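Side-chain contacts in beta-L-arabinobiosidase (Bacteroides thetaiotaomicron, PDB 5MQR), which probably acts as a glycoside hydrolase on arabinose-containing chains of plant pectin in a gut bacterium: residues I336-D341 and V405-N410; A624-Y629 and L660-Q665; R666-M671 and D1049-F1054; L1069-K1072 and R1076-C1079. All blocks are in the same frame, centred on the assembly; numbering follows the deposited sequence.

Interaction 1: I336-D341 and V405-N410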
loop_
_atom_site.group_PDB
_atom_site.type_symbol
_atom_site.label_atom_id
_atom_site.label_comp_id
_atom_site.label_asym_id
_atom_site.label_seq_id
_atom_site.Cartn_x
_atom_site.Cartn_y
_atom_site.Cartn_z
ATOM N N ILE A 336 14.345 5.783 8.426
ATOM C CA ILE A 336 14.414 4.730 7.433
ATOM C C ILE A 336 14.043 5.320 6.061
ATOM O O ILE A 336 13.105 6.132 5.937
ATOM C CB ILE A 336 13.518 3.515 7.790
ATOM C CG1 ILE A 336 13.670 2.398 6.729
ATOM C CG2 ILE A 336 12.042 3.910 7.981
ATOM C CD1 ILE A 336 12.999 1.089 7.107
ATOM N N SER A 337 14.817 4.922 5.053
ATOM C CA SER A 337 14.559 5.240 3.665
ATOM C C SER A 337 14.436 3.927 2.881
ATOM O O SER A 337 15.207 3.005 3.103
ATOM C CB SER A 337 15.693 6.121 3.080
ATOM O OG SER A 337 15.726 7.448 3.604
ATOM N N LEU A 338 13.492 3.867 1.949
ATOM C CA LEU A 338 13.236 2.662 1.139
ATOM C C LEU A 338 13.671 2.816 -0.319
ATOM O O LEU A 338 13.752 3.939 -0.843
ATOM C CB LEU A 338 11.744 2.312 1.187
ATOM C CG LEU A 338 11.152 2.220 2.598
ATOM C CD1 LEU A 338 9.655 2.003 2.525
ATOM C CD2 LEU A 338 11.837 1.138 3.432
ATOM N N SER A 339 13.962 1.670 -0.945
ATOM C CA SER A 339 14.397 1.573 -2.336
ATOM C C SER A 339 13.902 0.255 -2.878
ATOM O O SER A 339 13.961 -0.761 -2.170
ATOM C CB SER A 339 15.926 1.582 -2.442
ATOM O OG SER A 339 16.386 1.386 -3.775
ATOM N N LYS A 340 13.403 0.280 -4.119
ATOM C CA LYS A 340 12.994 -0.939 -4.828
ATOM C C LYS A 340 14.160 -1.694 -5.455
ATOM O O LYS A 340 14.029 -2.880 -5.731
ATOM C CB LYS A 340 11.960 -0.616 -5.925
ATOM C CG LYS A 340 12.514 0.164 -7.112
ATOM C CD LYS A 340 11.563 0.140 -8.280
ATOM C CE LYS A 340 12.139 0.864 -9.496
ATOM N NZ LYS A 340 11.169 1.911 -9.921
ATOM N N ASP A 341 15.266 -1.008 -5.725
ATOM C CA ASP A 341 16.377 -1.591 -6.465
ATOM C C ASP A 341 17.727 -1.571 -5.749
ATOM O O ASP A 341 18.712 -2.045 -6.298
ATOM C CB ASP A 341 16.500 -0.921 -7.850
ATOM C CG ASP A 341 16.687 0.620 -7.780
ATOM O OD1 ASP A 341 17.230 1.140 -6.767
ATOM O OD2 ASP A 341 16.274 1.303 -8.760
ATOM N N VAL A 405 7.904 -5.734 7.590
ATOM C CA VAL A 405 8.191 -5.853 6.167
ATOM C C VAL A 405 7.070 -6.713 5.565
ATOM O O VAL A 405 6.661 -7.719 6.171
ATOM C CB VAL A 405 9.566 -6.498 5.951
ATOM C CG1 VAL A 405 9.864 -6.750 4.481
ATOM C CG2 VAL A 405 10.641 -5.605 6.562
ATOM N N PRO A 406 6.519 -6.314 4.411
ATOM C CA PRO A 406 6.876 -5.077 3.678
ATOM C C PRO A 406 6.627 -3.792 4.462
ATOM O O PRO A 406 5.671 -3.709 5.227
ATOM C CB PRO A 406 5.974 -5.122 2.415
ATOM C CG PRO A 406 5.078 -6.314 2.548
ATOM C CD PRO A 406 5.461 -7.119 3.754
ATOM N N VAL A 407 7.495 -2.803 4.263
ATOM C CA VAL A 407 7.441 -1.576 5.055
ATOM C C VAL A 407 6.287 -0.710 4.563
ATOM O O VAL A 407 6.279 -0.332 3.430
ATOM C CB VAL A 407 8.769 -0.809 4.986
ATOM C CG1 VAL A 407 8.715 0.438 5.894
ATOM C CG2 VAL A 407 9.948 -1.727 5.368
ATOM N N GLN A 408 5.309 -0.441 5.412
ATOM C CA GLN A 408 4.120 0.343 5.064
ATOM C C GLN A 408 4.287 1.751 5.634
ATOM O O GLN A 408 4.597 1.879 6.793
ATOM C CB GLN A 408 2.865 -0.258 5.715
ATOM C CG GLN A 408 1.935 -1.112 4.887
ATOM C CD GLN A 408 0.757 -1.582 5.734
ATOM O OE1 GLN A 408 0.904 -2.481 6.579
ATOM N NE2 GLN A 408 -0.397 -0.931 5.572
ATOM N N ILE A 409 4.044 2.783 4.832
ATOM C CA ILE A 409 4.070 4.165 5.291
ATOM C C ILE A 409 2.729 4.561 5.936
ATOM O O ILE A 409 2.706 5.110 7.039
ATOM C CB ILE A 409 4.357 5.181 4.159
ATOM C CG1 ILE A 409 5.573 4.791 3.312
ATOM C CG2 ILE A 409 4.520 6.582 4.733
ATOM C CD1 ILE A 409 6.778 4.389 4.111
ATOM N N ASN A 410 1.624 4.327 5.239
ATOM C CA ASN A 410 0.313 4.763 5.718
ATOM C C ASN A 410 -0.534 3.598 6.106
ATOM O O ASN A 410 -0.341 2.501 5.623
ATOM C CB ASN A 410 -0.417 5.545 4.641
ATOM C CG ASN A 410 0.369 6.735 4.168
ATOM O OD1 ASN A 410 0.964 7.481 4.947
ATOM N ND2 ASN A 410 0.390 6.910 2.873
#

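Interaction 2: A624-Y629 and L660-Q665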
loop_
_atom_site.group_PDB
_atom_site.type_symbol
_atom_site.label_atom_id
_atom_site.label_comp_id
_atom_site.label_asym_id
_atom_site.label_seq_id
_atom_site.Cartn_x
_atom_site.Cartn_y
_atom_site.Cartn_z
ATOM N N ALA A 624 -8.587 13.989 -3.594
ATOM C CA ALA A 624 -7.734 15.206 -3.765
ATOM C C ALA A 624 -6.615 15.057 -4.793
ATOM O O ALA A 624 -6.256 16.033 -5.454
ATOM C CB ALA A 624 -7.142 15.692 -2.427
ATOM N N ASP A 625 -6.089 13.853 -4.975
ATOM C CA ASP A 625 -5.087 13.664 -6.032
ATOM C C ASP A 625 -5.635 13.572 -7.462
ATOM O O ASP A 625 -4.846 13.572 -8.404
ATOM C CB ASP A 625 -4.208 12.473 -5.726
ATOM C CG ASP A 625 -3.520 12.613 -4.405
ATOM O OD1 ASP A 625 -3.009 13.710 -4.109
ATOM O OD2 ASP A 625 -3.495 11.641 -3.655
ATOM N N PHE A 626 -6.960 13.494 -7.608
ATOM C CA PHE A 626 -7.611 13.397 -8.922
ATOM C C PHE A 626 -8.582 14.537 -9.259
ATOM O O PHE A 626 -9.083 14.608 -10.404
ATOM C CB PHE A 626 -8.275 12.031 -9.062
ATOM C CG PHE A 626 -7.331 10.908 -8.800
ATOM C CD1 PHE A 626 -6.463 10.470 -9.797
ATOM C CD2 PHE A 626 -7.231 10.350 -7.532
ATOM C CE1 PHE A 626 -5.531 9.490 -9.534
ATOM C CE2 PHE A 626 -6.304 9.364 -7.272
ATOM C CZ PHE A 626 -5.460 8.934 -8.277
ATOM N N SER A 627 -8.783 15.456 -8.318
ATOM C CA SER A 627 -9.734 16.524 -8.498
ATOM C C SER A 627 -9.314 17.494 -9.579
ATOM O O SER A 627 -10.183 18.165 -10.126
ATOM C CB SER A 627 -9.959 17.301 -7.205
ATOM O OG SER A 627 -8.730 17.812 -6.751
ATOM N N HIS A 628 -8.017 17.561 -9.899
ATOM C CA HIS A 628 -7.546 18.324 -11.056
ATOM C C HIS A 628 -8.237 17.954 -12.393
ATOM O O HIS A 628 -8.368 18.805 -13.261
ATOM C CB HIS A 628 -6.021 18.238 -11.206
ATOM C CG HIS A 628 -5.519 16.882 -11.619
ATOM N ND1 HIS A 628 -5.376 16.509 -12.936
ATOM C CD2 HIS A 628 -5.121 15.815 -10.882
ATOM C CE1 HIS A 628 -4.912 15.276 -12.997
ATOM N NE2 HIS A 628 -4.754 14.830 -11.763
ATOM N N TYR A 629 -8.689 16.715 -12.560
ATOM C CA TYR A 629 -9.387 16.322 -13.803
ATOM C C TYR A 629 -10.667 17.105 -13.981
ATOM O O TYR A 629 -10.801 17.809 -14.982
ATOM C CB TYR A 629 -9.621 14.792 -13.885
ATOM C CG TYR A 629 -8.368 13.999 -14.211
ATOM C CD1 TYR A 629 -7.693 14.169 -15.433
ATOM C CD2 TYR A 629 -7.846 13.077 -13.315
ATOM C CE1 TYR A 629 -6.539 13.432 -15.753
ATOM C CE2 TYR A 629 -6.697 12.340 -13.614
ATOM C CZ TYR A 629 -6.053 12.509 -14.835
ATOM O OH TYR A 629 -4.940 11.759 -15.114
ATOM N N LEU A 660 -12.223 5.216 -7.575
ATOM C CA LEU A 660 -11.024 5.925 -8.018
ATOM C C LEU A 660 -10.056 4.994 -8.734
ATOM O O LEU A 660 -9.937 3.831 -8.365
ATOM C CB LEU A 660 -10.344 6.596 -6.830
ATOM C CG LEU A 660 -11.192 7.620 -6.054
ATOM C CD1 LEU A 660 -10.463 8.057 -4.785
ATOM C CD2 LEU A 660 -11.558 8.845 -6.880
ATOM N N PHE A 661 -9.353 5.513 -9.733
ATOM C CA PHE A 661 -8.455 4.719 -10.563
ATOM C C PHE A 661 -7.166 5.500 -10.838
ATOM O O PHE A 661 -7.174 6.705 -10.976
ATOM C CB PHE A 661 -9.157 4.355 -11.905
ATOM C CG PHE A 661 -8.237 3.759 -12.956
ATOM C CD1 PHE A 661 -7.887 2.426 -12.921
ATOM C CD2 PHE A 661 -7.724 4.532 -13.975
ATOM C CE1 PHE A 661 -7.032 1.878 -13.878
ATOM C CE2 PHE A 661 -6.872 3.989 -14.930
ATOM C CZ PHE A 661 -6.517 2.660 -14.874
ATOM N N GLU A 662 -6.058 4.792 -10.923
ATOM C CA GLU A 662 -4.848 5.357 -11.502
ATOM C C GLU A 662 -4.031 4.297 -12.170
ATOM O O GLU A 662 -4.096 3.120 -11.809
ATOM C CB GLU A 662 -3.957 6.065 -10.468
ATOM C CG GLU A 662 -3.390 5.173 -9.365
ATOM C CD GLU A 662 -2.276 5.829 -8.550
ATOM O OE1 GLU A 662 -2.121 7.092 -8.573
ATOM O OE2 GLU A 662 -1.554 5.064 -7.871
ATOM N N CYS A 663 -3.237 4.755 -13.128
ATOM C CA CYS A 663 -2.266 3.928 -13.785
ATOM C C CYS A 663 -1.217 4.881 -14.314
ATOM O O CYS A 663 -1.417 6.076 -14.229
ATOM C CB CYS A 663 -2.944 3.116 -14.881
ATOM S SG CYS A 663 -3.401 4.093 -16.307
ATOM N N PRO A 664 -0.081 4.371 -14.823
ATOM C CA PRO A 664 1.020 5.226 -15.319
ATOM C C PRO A 664 0.809 5.803 -16.717
ATOM O O PRO A 664 1.649 6.559 -17.183
ATOM C CB PRO A 664 2.226 4.276 -15.372
ATOM C CG PRO A 664 1.727 2.916 -15.014
ATOM C CD PRO A 664 0.235 2.945 -14.969
ATOM N N GLN A 665 -0.280 5.439 -17.378
ATOM C CA GLN A 665 -0.556 5.899 -18.726
ATOM C C GLN A 665 -1.628 6.981 -18.629
ATOM O O GLN A 665 -2.772 6.713 -18.226
ATOM C CB GLN A 665 -0.978 4.734 -19.617
ATOM C CG GLN A 665 -0.835 5.015 -21.109
ATOM C CD GLN A 665 -1.080 3.792 -21.992
ATOM O OE1 GLN A 665 -0.709 2.662 -21.644
ATOM N NE2 GLN A 665 -1.705 4.012 -23.126
#

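Interaction 3: R666-M671 and D1049-F1054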
loop_
_atom_site.group_PDB
_atom_site.type_symbol
_atom_site.label_atom_id
_atom_site.label_comp_id
_atom_site.label_asym_id
_atom_site.label_seq_id
_atom_site.Cartn_x
_atom_site.Cartn_y
_atom_site.Cartn_z
ATOM N N ARG A 666 -1.230 8.199 -18.990
ATOM C CA ARG A 666 -2.047 9.389 -18.814
ATOM C C ARG A 666 -3.405 9.312 -19.506
ATOM O O ARG A 666 -4.409 9.699 -18.928
ATOM C CB ARG A 666 -1.261 10.631 -19.287
ATOM C CG ARG A 666 -1.947 11.986 -19.087
ATOM C CD ARG A 666 -2.345 12.187 -17.612
ATOM N NE ARG A 666 -2.774 13.570 -17.311
ATOM C CZ ARG A 666 -2.647 14.200 -16.127
ATOM N NH1 ARG A 666 -2.078 13.607 -15.072
ATOM N NH2 ARG A 666 -3.070 15.464 -16.009
ATOM N N ASN A 667 -3.452 8.808 -20.732
ATOM C CA ASN A 667 -4.713 8.847 -21.475
ATOM C C ASN A 667 -5.812 7.960 -20.846
ATOM O O ASN A 667 -6.940 8.402 -20.729
ATOM C CB ASN A 667 -4.537 8.644 -23.001
ATOM C CG ASN A 667 -3.877 7.317 -23.390
ATOM O OD1 ASN A 667 -3.555 6.472 -22.566
ATOM N ND2 ASN A 667 -3.656 7.160 -24.683
ATOM N N PHE A 668 -5.471 6.749 -20.408
ATOM C CA PHE A 668 -6.417 5.868 -19.718
ATOM C C PHE A 668 -6.976 6.482 -18.432
ATOM O O PHE A 668 -8.188 6.407 -18.154
ATOM C CB PHE A 668 -5.742 4.541 -19.338
ATOM C CG PHE A 668 -5.785 3.484 -20.405
ATOM C CD1 PHE A 668 -4.791 3.409 -21.378
ATOM C CD2 PHE A 668 -6.785 2.540 -20.407
ATOM C CE1 PHE A 668 -4.818 2.415 -22.353
ATOM C CE2 PHE A 668 -6.816 1.531 -21.371
ATOM C CZ PHE A 668 -5.825 1.462 -22.337
ATOM N N GLU A 669 -6.083 7.074 -17.657
ATOM C CA GLU A 669 -6.454 7.684 -16.410
ATOM C C GLU A 669 -7.374 8.876 -16.669
ATOM O O GLU A 669 -8.427 8.968 -16.067
ATOM C CB GLU A 669 -5.221 8.115 -15.602
ATOM C CG GLU A 669 -5.568 8.584 -14.188
ATOM C CD GLU A 669 -4.353 8.965 -13.371
ATOM O OE1 GLU A 669 -3.670 8.035 -12.882
ATOM O OE2 GLU A 669 -4.082 10.187 -13.224
ATOM N N GLU A 670 -6.982 9.757 -17.583
ATOM C CA GLU A 670 -7.774 10.930 -17.925
ATOM C C GLU A 670 -9.158 10.536 -18.429
ATOM O O GLU A 670 -10.128 11.185 -18.080
ATOM C CB GLU A 670 -7.069 11.778 -18.986
ATOM C CG GLU A 670 -7.841 13.019 -19.398
ATOM C CD GLU A 670 -7.083 13.872 -20.393
ATOM O OE1 GLU A 670 -6.728 13.390 -21.490
ATOM O OE2 GLU A 670 -6.856 15.045 -20.083
HETATM N N MSE A 671 -9.231 9.481 -19.234
HETATM C CA MSE A 671 -10.514 9.042 -19.829
HETATM C C MSE A 671 -11.410 8.464 -18.780
HETATM O O MSE A 671 -12.617 8.611 -18.857
HETATM C CB MSE A 671 -10.307 8.026 -20.951
HETATM C CG MSE A 671 -11.526 7.833 -21.844
HETATM SE SE MSE A 671 -12.106 9.551 -22.673
HETATM C CE MSE A 671 -10.376 10.087 -23.447
ATOM N N ASP A 1049 3.901 -6.778 -17.907
ATOM C CA ASP A 1049 4.871 -5.704 -18.222
ATOM C C ASP A 1049 4.306 -4.510 -18.976
ATOM O O ASP A 1049 5.074 -3.703 -19.519
ATOM C CB ASP A 1049 6.135 -6.244 -18.935
ATOM C CG ASP A 1049 6.841 -7.286 -18.118
ATOM O OD1 ASP A 1049 7.427 -6.894 -17.072
ATOM O OD2 ASP A 1049 6.781 -8.486 -18.490
ATOM N N LYS A 1050 2.983 -4.376 -19.015
ATOM C CA LYS A 1050 2.388 -3.186 -19.594
ATOM C C LYS A 1050 2.567 -2.015 -18.621
ATOM O O LYS A 1050 3.127 -0.996 -18.996
ATOM C CB LYS A 1050 0.906 -3.422 -19.895
ATOM C CG LYS A 1050 0.136 -2.230 -20.437
ATOM C CD LYS A 1050 0.767 -1.584 -21.661
ATOM C CE LYS A 1050 0.731 -2.482 -22.891
ATOM N NZ LYS A 1050 1.274 -1.752 -24.083
ATOM N N TRP A 1051 2.088 -2.198 -17.384
ATOM C CA TRP A 1051 2.099 -1.192 -16.330
ATOM C C TRP A 1051 2.780 -1.691 -15.027
ATOM O O TRP A 1051 2.405 -2.730 -14.476
ATOM C CB TRP A 1051 0.656 -0.769 -15.992
ATOM C CG TRP A 1051 -0.054 -0.030 -17.077
ATOM C CD1 TRP A 1051 0.504 0.623 -18.158
ATOM C CD2 TRP A 1051 -1.465 0.191 -17.170
ATOM N NE1 TRP A 1051 -0.479 1.176 -18.929
ATOM C CE2 TRP A 1051 -1.694 0.932 -18.345
ATOM C CE3 TRP A 1051 -2.561 -0.189 -16.384
ATOM C CZ2 TRP A 1051 -2.975 1.315 -18.748
ATOM C CZ3 TRP A 1051 -3.831 0.176 -16.792
ATOM C CH2 TRP A 1051 -4.024 0.937 -17.960
ATOM N N ASP A 1052 3.728 -0.916 -14.505
ATOM C CA ASP A 1052 4.387 -1.265 -13.249
ATOM C C ASP A 1052 3.441 -1.219 -12.064
ATOM O O ASP A 1052 3.687 -1.883 -11.063
ATOM C CB ASP A 1052 5.554 -0.331 -12.956
ATOM C CG ASP A 1052 6.720 -0.546 -13.878
ATOM O OD1 ASP A 1052 6.771 -1.560 -14.622
ATOM O OD2 ASP A 1052 7.611 0.317 -13.836
ATOM N N TRP A 1053 2.364 -0.448 -12.173
ATOM C CA TRP A 1053 1.397 -0.363 -11.091
ATOM C C TRP A 1053 0.088 0.127 -11.605
ATOM O O TRP A 1053 0.043 0.785 -12.635
ATOM C CB TRP A 1053 1.893 0.606 -10.001
ATOM C CG TRP A 1053 2.438 1.900 -10.524
ATOM C CD1 TRP A 1053 3.757 2.185 -10.840
ATOM C CD2 TRP A 1053 1.696 3.078 -10.820
ATOM N NE1 TRP A 1053 3.860 3.478 -11.314
ATOM C CE2 TRP A 1053 2.613 4.047 -11.306
ATOM C CE3 TRP A 1053 0.337 3.414 -10.739
ATOM C CZ2 TRP A 1053 2.209 5.337 -11.688
ATOM C CZ3 TRP A 1053 -0.065 4.703 -11.113
ATOM C CH2 TRP A 1053 0.871 5.647 -11.590
ATOM N N PHE A 1054 -0.975 -0.185 -10.874
ATOM C CA PHE A 1054 -2.265 0.485 -11.074
ATOM C C PHE A 1054 -3.138 0.192 -9.887
ATOM O O PHE A 1054 -2.828 -0.697 -9.087
ATOM C CB PHE A 1054 -2.980 0.056 -12.375
ATOM C CG PHE A 1054 -3.248 -1.421 -12.481
ATOM C CD1 PHE A 1054 -4.345 -1.989 -11.867
ATOM C CD2 PHE A 1054 -2.408 -2.239 -13.221
ATOM C CE1 PHE A 1054 -4.596 -3.358 -11.967
ATOM C CE2 PHE A 1054 -2.642 -3.608 -13.324
ATOM C CZ PHE A 1054 -3.746 -4.168 -12.698
#

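Interaction 4: L1069-K1072 and R1076-C1079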
loop_
_atom_site.group_PDB
_atom_site.type_symbol
_atom_site.label_atom_id
_atom_site.label_comp_id
_atom_site.label_asym_id
_atom_site.label_seq_id
_atom_site.Cartn_x
_atom_site.Cartn_y
_atom_site.Cartn_z
ATOM N N LEU A 1069 -5.285 -3.669 -6.654
ATOM C CA LEU A 1069 -4.068 -3.048 -7.037
ATOM C C LEU A 1069 -2.989 -4.010 -7.471
ATOM O O LEU A 1069 -2.982 -5.198 -7.124
ATOM C CB LEU A 1069 -3.564 -2.140 -5.917
ATOM C CG LEU A 1069 -3.104 -2.698 -4.569
ATOM C CD1 LEU A 1069 -1.676 -3.256 -4.626
ATOM C CD2 LEU A 1069 -3.205 -1.586 -3.518
ATOM N N TRP A 1070 -2.081 -3.437 -8.233
ATOM C CA TRP A 1070 -0.969 -4.127 -8.820
ATOM C C TRP A 1070 0.245 -3.255 -8.571
ATOM O O TRP A 1070 0.202 -2.056 -8.796
ATOM C CB TRP A 1070 -1.184 -4.298 -10.326
ATOM C CG TRP A 1070 0.051 -4.709 -11.052
ATOM C CD1 TRP A 1070 0.769 -3.947 -11.909
ATOM C CD2 TRP A 1070 0.750 -5.966 -10.944
ATOM N NE1 TRP A 1070 1.866 -4.652 -12.366
ATOM C CE2 TRP A 1070 1.874 -5.894 -11.797
ATOM C CE3 TRP A 1070 0.523 -7.148 -10.228
ATOM C CZ2 TRP A 1070 2.781 -6.965 -11.960
ATOM C CZ3 TRP A 1070 1.432 -8.232 -10.391
ATOM C CH2 TRP A 1070 2.541 -8.123 -11.254
ATOM N N ASP A 1071 1.327 -3.870 -8.108
ATOM C CA ASP A 1071 2.550 -3.130 -7.754
ATOM C C ASP A 1071 3.699 -4.074 -7.973
ATOM O O ASP A 1071 4.042 -4.885 -7.120
ATOM C CB ASP A 1071 2.476 -2.634 -6.307
ATOM C CG ASP A 1071 3.467 -1.501 -5.999
ATOM O OD1 ASP A 1071 4.412 -1.240 -6.803
ATOM O OD2 ASP A 1071 3.300 -0.864 -4.915
ATOM N N LYS A 1072 4.268 -3.987 -9.159
ATOM C CA LYS A 1072 5.297 -4.923 -9.576
ATOM C C LYS A 1072 6.516 -4.898 -8.669
ATOM O O LYS A 1072 7.030 -5.945 -8.313
ATOM C CB LYS A 1072 5.741 -4.600 -10.988
ATOM C CG LYS A 1072 6.697 -5.621 -11.586
ATOM C CD LYS A 1072 7.413 -5.024 -12.789
ATOM C CE LYS A 1072 8.603 -5.884 -13.192
ATOM N NZ LYS A 1072 9.681 -5.000 -13.719
ATOM N N ARG A 1076 4.906 1.680 -5.296
ATOM C CA ARG A 1076 3.808 2.619 -5.514
ATOM C C ARG A 1076 2.894 2.704 -4.303
ATOM O O ARG A 1076 2.491 3.799 -3.939
ATOM C CB ARG A 1076 2.984 2.248 -6.778
ATOM C CG ARG A 1076 1.870 3.229 -7.121
ATOM C CD ARG A 1076 2.421 4.561 -7.563
ATOM N NE ARG A 1076 1.394 5.521 -7.964
ATOM C CZ ARG A 1076 1.670 6.765 -8.365
ATOM N NH1 ARG A 1076 2.942 7.181 -8.454
ATOM N NH2 ARG A 1076 0.692 7.588 -8.712
ATOM N N TYR A 1077 2.537 1.554 -3.729
ATOM C CA TYR A 1077 1.599 1.476 -2.571
ATOM C C TYR A 1077 2.233 1.011 -1.257
ATOM O O TYR A 1077 1.598 1.144 -0.222
ATOM C CB TYR A 1077 0.368 0.611 -2.906
ATOM C CG TYR A 1077 -0.205 1.048 -4.225
ATOM C CD1 TYR A 1077 -0.882 2.261 -4.337
ATOM C CD2 TYR A 1077 0.009 0.315 -5.379
ATOM C CE1 TYR A 1077 -1.379 2.697 -5.557
ATOM C CE2 TYR A 1077 -0.490 0.743 -6.603
ATOM C CZ TYR A 1077 -1.180 1.934 -6.690
ATOM O OH TYR A 1077 -1.627 2.390 -7.908
ATOM N N HIS A 1078 3.456 0.471 -1.304
ATOM C CA HIS A 1078 4.178 0.008 -0.096
ATOM C C HIS A 1078 3.295 -0.921 0.751
ATOM O O HIS A 1078 3.137 -0.715 1.953
ATOM C CB HIS A 1078 4.688 1.205 0.725
ATOM C CG HIS A 1078 5.731 2.015 0.023
ATOM N ND1 HIS A 1078 5.483 3.271 -0.488
ATOM C CD2 HIS A 1078 7.019 1.739 -0.275
ATOM C CE1 HIS A 1078 6.574 3.737 -1.070
ATOM N NE2 HIS A 1078 7.524 2.827 -0.949
ATOM N N CYS A 1079 2.670 -1.904 0.100
ATOM C CA CYS A 1079 1.926 -2.938 0.801
ATOM C C CYS A 1079 2.302 -4.312 0.262
ATOM O O CYS A 1079 1.538 -5.255 0.412
ATOM C CB CYS A 1079 0.419 -2.684 0.670
ATOM S SG CYS A 1079 -0.162 -2.920 -1.033
HETATM O O HOH W 1 2.637 -2.336 -2.855
#

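Interaction 1: I336-D341 and V405-N410
L338 and V407 make the close part of this apolar contact, their side chains crossing obliquely. Leucine and valine meet branch against branch: L338 CD1 lies 3.8 Å from V407 CG1, while the second leucine methyl, CD2, comes within 3.9 Å of V407 CG2. The two leucine methyls thus share the valine fork, CD1 against CG1 and CB, CD2 mainly against CG2. The fork is presented with CG1 anti to the backbone N (chi1 -177°). Away from this pair the fit slackens. I409 lends the end of its side chain, CD1, to L338 CD1 at 4.1 Å, and I336 CD1 stays 4.5 Å from V407 CG1. The open side is at I409, which is partly exposed and has its side chain about 9 Å from a bound sodium ion, whereas I336, L338 and V407 are buried. With an alanine here in place of L338, both methyls are gone, and V407 would probably lose its closest partner across the contact and face a gap. On the strand side A322 of the neighbouring strand 321-325 packs beside L338 and I336. The contact thus fixes the loop that follows strand 397-403 against the third strand of a four-stranded antiparallel sheet, an arrangement consistent with a blade of the BNR-repeat type of beta-propeller.

Interaction 2: A624-Y629 and L660-Q665
The carboxylate of E662 is gripped at both oxygens, OE1 by R1076 NH2 in a salt bridge and OE2 by the hydroxyl of Y1077 in a hydrogen bond, a pair of holds that probably fixes the rotation of the group. Against this pinned carboxylate comes the ring edge of F626: OE1 lies near the ring plane, 3.8 Å from F626 CZ. Ring and carboxylate stand nearly upright to one another, their planes 82° apart. E662 CG sits between the backbone N and the carbonyl carbon (chi1 63°), and the chain runs on extended, which carries the carboxylate out to CZ. Nearer the strand backbone, E662 CB makes its own contact with the ring, 3.9 Å from F626 CE1. One residue back along the strand, the carbonyl oxygen of F661 lies obliquely to the same ring, 3.5 Å from F626 CE1, while Y673 OH supplies its hydrogen bond. Y673 also adds an aromatic neighbour to F626, the two rings meeting nearly parallel. Behind F626 the chain turns into helix 627-636, with Y629 N bonded to F626 O at 3.0 Å. The arrangement sets an aromatic residue from the turn ahead of helix 627-636 against strand 660-662, just before helix 666-680; that strand is an edge of a five-stranded antiparallel sheet, most of whose strands lie in the glycosyl hydrolase family 65 C-terminal region.

Interaction 3: R666-M671 and D1049-F1054
F668 and W1051 form a T-shaped aromatic stack where the first turn of helix 666-680 meets a five-stranded antiparallel sheet, most of it from the glycosyl hydrolase family 65 C-terminal region, through the loop that leads into strand 1053-1061. The indole is the edge and the phenyl ring the face: the planes stand at 82°, and the six-membered indole ring has its centroid 5.2 Å from that of F668. W1051 CG lies anti to its carbonyl carbon (chi1 -67°), an orientation that sends the benzo end of the indole toward the helix. The pyrrole nitrogen is held separately, W1051 NE1 bonding to OE1 of Q665, at the N-cap position of this helix, so the indole is held at NE1 while its neighbouring CZ2-CH2 edge meets F668. K1050 CG rests 3.6 Å above one face of the indole, toward the rim. F976 of helix 972-985 touches both partners, meeting F668 at a shallow tilt and W1051 edge-to-face, which completes a buried aromatic cluster between two helices and the sheet. The edge itself is aimed at the CB end of the phenyl ring: W1051 CZ2 lies 3.8 Å from F668 CD1 and W1051 CH2 4.0 Å from F668 CD2, so the two indole carbons bridge F668 CG.

Interaction 4: L1069-K1072 and R1076-C1079
D1071 OD2 takes the strongest bond of the contact, from Y1077 N at 2.8 Å and nearly straight (169°). That N-H comes from the syn side, 32° out of the carboxylate plane. R1076 N lies between the two oxygens and gives weak bonds to both, 3.0 Å to D1071 OD2 and 3.3 Å to D1071 OD1. A water molecule donates to D1071 OD2 (2.6 Å) and accepts from C1079 N, carrying the grip two residues further. Turned anti to its backbone N (chi1 -162°), the aspartate CG faces this row of N-H groups. An alanine in its place, lacking the carboxylate, is likely to leave the amides of R1076 and Y1077 without their acceptor and the bridging water without one for its own proton. Beyond the polar centre, W1070 O meets the edge of the Y1077 ring, 3.6 Å from CE2 and near its plane. L1069 covers one face of that ring with CD2, and its CD1 packs 3.9 Å from C1079 SG. Y1077 OH and R1076 NH2 go to the carboxylate of E662, and R1076 also makes a cation-pi contact with W1053. This is a beta-hairpin connection, between antiparallel strands 1064-1071 and 1082-1087, folded back onto a carboxylate at the end of its first strand.

Along the chain the four contacts follow one another in series, yet they gather across the junction between the propeller region and the helical part. Interactions 2, 3 and 4 all reach the five-stranded sheet built from strands 660-662, 1053-1061, 1064-1071, 1082-1087 and 1090-1095; interactions 2 and 3 have centres 10 Å apart, and the centre of interaction 4 lies 14 to 16 Å from both. Interaction 1 sits outside this sheet, centre to centre 23 Å from interactions 2 and 3, but only 11 Å from interaction 4, where H1078 packs against L338, V407, Q408 and I409. The C-terminal sheet thus lies between helices 627-636 and 666-680 and the propeller, joining distant parts of the chain.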